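Local atomic coordinates of lectin (Polyandrocarpa misakiensis, PDB entry 1BYF), a protein that binds galactose in a calcium-dependent manner as a homodimeric C-type lectin and takes part in the tunicate's defence against microorganisms. Residues L28-M33 / Y53-A57. Residues are numbered along the deposited sequence; the frame is centred on the assembly and turned at random.
Sequences LVSSAM and YWVGA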
ATOM      1  N   LEU A  28      -7.349  10.475   4.342  1.00 19.73           N
ATOM      2  CA  LEU A  28      -8.065   9.354   3.716  1.00 19.61           C
ATOM      3  C   LEU A  28      -7.844   9.486   2.214  1.00 19.23           C
ATOM      4  O   LEU A  28      -7.966  10.599   1.689  1.00 19.79           O
ATOM      5  CB  LEU A  28      -9.529   9.395   4.120  1.00 20.13           C
ATOM      6  CG  LEU A  28     -10.380   8.138   3.996  1.00 20.42           C
ATOM      7  CD1 LEU A  28      -9.728   6.945   4.677  1.00 20.42           C
ATOM      8  CD2 LEU A  28     -11.759   8.411   4.615  1.00 20.86           C
ATOM      9  N   VAL A  29      -7.454   8.416   1.537  1.00 18.22           N
ATOM     10  CA  VAL A  29      -7.111   8.493   0.121  1.00 17.12           C
ATOM     11  C   VAL A  29      -8.120   9.297  -0.684  1.00 17.82           C
ATOM     12  O   VAL A  29      -9.335   9.117  -0.578  1.00 17.53           O
ATOM     13  CB  VAL A  29      -6.889   7.096  -0.475  1.00 17.16           C
ATOM     14  CG1 VAL A  29      -8.204   6.351  -0.641  1.00 16.34           C
ATOM     15  CG2 VAL A  29      -6.132   7.178  -1.798  1.00 15.91           C
ATOM     16  N   SER A  30      -7.596  10.206  -1.511  1.00 17.92           N
ATOM     17  CA  SER A  30      -8.436  11.064  -2.339  1.00 17.98           C
ATOM     18  C   SER A  30      -7.742  11.440  -3.637  1.00 17.38           C
ATOM     19  O   SER A  30      -8.074  10.869  -4.677  1.00 17.44           O
ATOM     20  CB  SER A  30      -8.854  12.317  -1.565  1.00 18.64           C
ATOM     21  OG  SER A  30      -7.722  13.046  -1.137  1.00 20.81           O
ATOM     22  N   SER A  31      -6.800  12.379  -3.617  1.00 17.37           N
ATOM     23  CA  SER A  31      -6.136  12.758  -4.866  1.00 17.39           C
ATOM     24  C   SER A  31      -5.463  11.560  -5.511  1.00 17.12           C
ATOM     25  O   SER A  31      -5.441  11.485  -6.744  1.00 16.40           O
ATOM     26  CB  SER A  31      -5.141  13.897  -4.670  1.00 18.60           C
ATOM     27  OG  SER A  31      -3.910  13.417  -4.177  1.00 20.42           O
ATOM     28  N   ALA A  32      -4.964  10.600  -4.727  1.00 17.17           N
ATOM     29  CA  ALA A  32      -4.313   9.444  -5.360  1.00 16.78           C
ATOM     30  C   ALA A  32      -5.319   8.633  -6.165  1.00 16.62           C
ATOM     31  O   ALA A  32      -4.943   7.959  -7.131  1.00 16.30           O
ATOM     32  CB  ALA A  32      -3.555   8.597  -4.347  1.00 16.51           C
ATOM     33  N   MET A  33      -6.601   8.698  -5.811  1.00 15.92           N
ATOM     34  CA  MET A  33      -7.611   7.963  -6.571  1.00 15.70           C
ATOM     35  C   MET A  33      -7.886   8.604  -7.930  1.00 16.00           C
ATOM     36  O   MET A  33      -8.451   7.961  -8.813  1.00 15.84           O
ATOM     37  CB  MET A  33      -8.912   7.843  -5.780  1.00 15.39           C
ATOM     38  CG  MET A  33      -8.783   7.044  -4.492  1.00 15.80           C
ATOM     39  SD  MET A  33      -8.356   5.325  -4.748  1.00 14.37           S
ATOM     40  CE  MET A  33      -9.871   4.609  -5.360  1.00 15.13           C
ATOM     41  N   TYR A  53     -12.951  -1.033   1.551  1.00 13.16           N
ATOM     42  CA  TYR A  53     -12.073  -0.010   2.077  1.00 13.07           C
ATOM     43  C   TYR A  53     -12.711   1.379   1.998  1.00 13.13           C
ATOM     44  O   TYR A  53     -13.321   1.690   0.976  1.00 12.55           O
ATOM     45  CB  TYR A  53     -10.799   0.114   1.218  1.00 13.66           C
ATOM     46  CG  TYR A  53      -9.842  -1.033   1.430  1.00 13.42           C
ATOM     47  CD1 TYR A  53     -10.048  -2.259   0.822  1.00 13.41           C
ATOM     48  CD2 TYR A  53      -8.733  -0.869   2.248  1.00 14.04           C
ATOM     49  CE1 TYR A  53      -9.168  -3.307   1.022  1.00 13.85           C
ATOM     50  CE2 TYR A  53      -7.843  -1.911   2.453  1.00 14.20           C
ATOM     51  CZ  TYR A  53      -8.074  -3.123   1.840  1.00 14.47           C
ATOM     52  OH  TYR A  53      -7.192  -4.162   2.042  1.00 14.65           O
ATOM     53  N   TRP A  54     -12.490   2.203   3.012  1.00 13.13           N
ATOM     54  CA  TRP A  54     -12.996   3.570   2.935  1.00 13.48           C
ATOM     55  C   TRP A  54     -12.083   4.370   2.002  1.00 14.07           C
ATOM     56  O   TRP A  54     -10.890   4.074   1.904  1.00 14.45           O
ATOM     57  CB  TRP A  54     -12.970   4.261   4.288  1.00 13.81           C
ATOM     58  CG  TRP A  54     -14.042   3.856   5.246  1.00 14.61           C
ATOM     59  CD1 TRP A  54     -13.887   3.296   6.479  1.00 14.28           C
ATOM     60  CD2 TRP A  54     -15.457   4.005   5.034  1.00 14.81           C
ATOM     61  NE1 TRP A  54     -15.125   3.080   7.042  1.00 14.72           N
ATOM     62  CE2 TRP A  54     -16.099   3.505   6.181  1.00 15.10           C
ATOM     63  CE3 TRP A  54     -16.231   4.503   3.985  1.00 14.98           C
ATOM     64  CZ2 TRP A  54     -17.490   3.494   6.311  1.00 15.67           C
ATOM     65  CZ3 TRP A  54     -17.615   4.490   4.114  1.00 15.58           C
ATOM     66  CH2 TRP A  54     -18.229   3.991   5.272  1.00 15.50           C
ATOM     67  N   VAL A  55     -12.640   5.362   1.335  1.00 14.10           N
ATOM     68  CA  VAL A  55     -11.886   6.308   0.523  1.00 14.24           C
ATOM     69  C   VAL A  55     -12.362   7.698   0.989  1.00 14.80           C
ATOM     70  O   VAL A  55     -13.394   7.802   1.664  1.00 14.06           O
ATOM     71  CB  VAL A  55     -11.966   6.185  -0.995  1.00 15.26           C
ATOM     72  CG1 VAL A  55     -11.465   4.818  -1.463  1.00 15.09           C
ATOM     73  CG2 VAL A  55     -13.367   6.445  -1.543  1.00 15.17           C
ATOM     74  N   GLY A  56     -11.604   8.737   0.680  1.00 14.94           N
ATOM     75  CA  GLY A  56     -11.913  10.071   1.137  1.00 15.07           C
ATOM     76  C   GLY A  56     -12.927  10.847   0.326  1.00 15.56           C
ATOM     77  O   GLY A  56     -12.582  11.913  -0.193  1.00 15.87           O
ATOM     78  N   ALA A  57     -14.157  10.354   0.224  1.00 15.35           N
ATOM     79  CA  ALA A  57     -15.196  11.080  -0.508  1.00 15.06           C
ATOM     80  C   ALA A  57     -16.527  10.898   0.210  1.00 15.37           C
ATOM     81  O   ALA A  57     -16.772   9.858   0.829  1.00 14.00           O
ATOM     82  CB  ALA A  57     -15.259  10.650  -1.959  1.00 15.08           C
TER
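Val29 and Val55 meet through one methyl each, CG1 of Val29 lying 3.7 Å from CG1 of Val55, with the two branched side chains set at a slant to one another. The methyl of Val29 gets there because chi1 of 73° wedges CG1 between the backbone N and the carbonyl carbon; that of Val55 stands anti to its own carbonyl carbon. Met33 adds a more distant touch, its terminal CE reaching to 4.2 Å from the same CG1 of Val55, while the side chain of Trp69, from strand 68-69, touches both Met33 and Val55.

Beside this apolar patch runs the one hydrogen bond between the segments. Gly56 N donates to Val29 O over 2.6 Å, short and moderately bent at 152°, with the donor tilted 16° from the carbonyl plane. Gly56, the centre of an inverse gamma turn and without a side chain, lies close against the backbone of Leu28 and Val29, its CA 4.7 Å from the CA of Leu28. Leu28 flanks the bond. Its side chain lies over the Val55-Gly56 peptide, CG 3.6 Å from Gly56 N and CD2 3.4 Å from Val55 O, and its CD1 approaches CB of Trp54 at 4.2 Å. The indole leads away, donating NE1 to Met12 O and taking Arg115 in a cation-pi contact.

The example illustrates how a loop is fastened to the end of an inner strand where the chain turns a corner. In this C-type lectin fold, the chain leaving strand 27-28 is joined to the end of strand 53-55, and strand 115-122 pairs with both. With Leu28 and the two valines packed about it, the bond satisfies the N-H of buried Gly56, whereas the buried Trp54 O has no partner in the model.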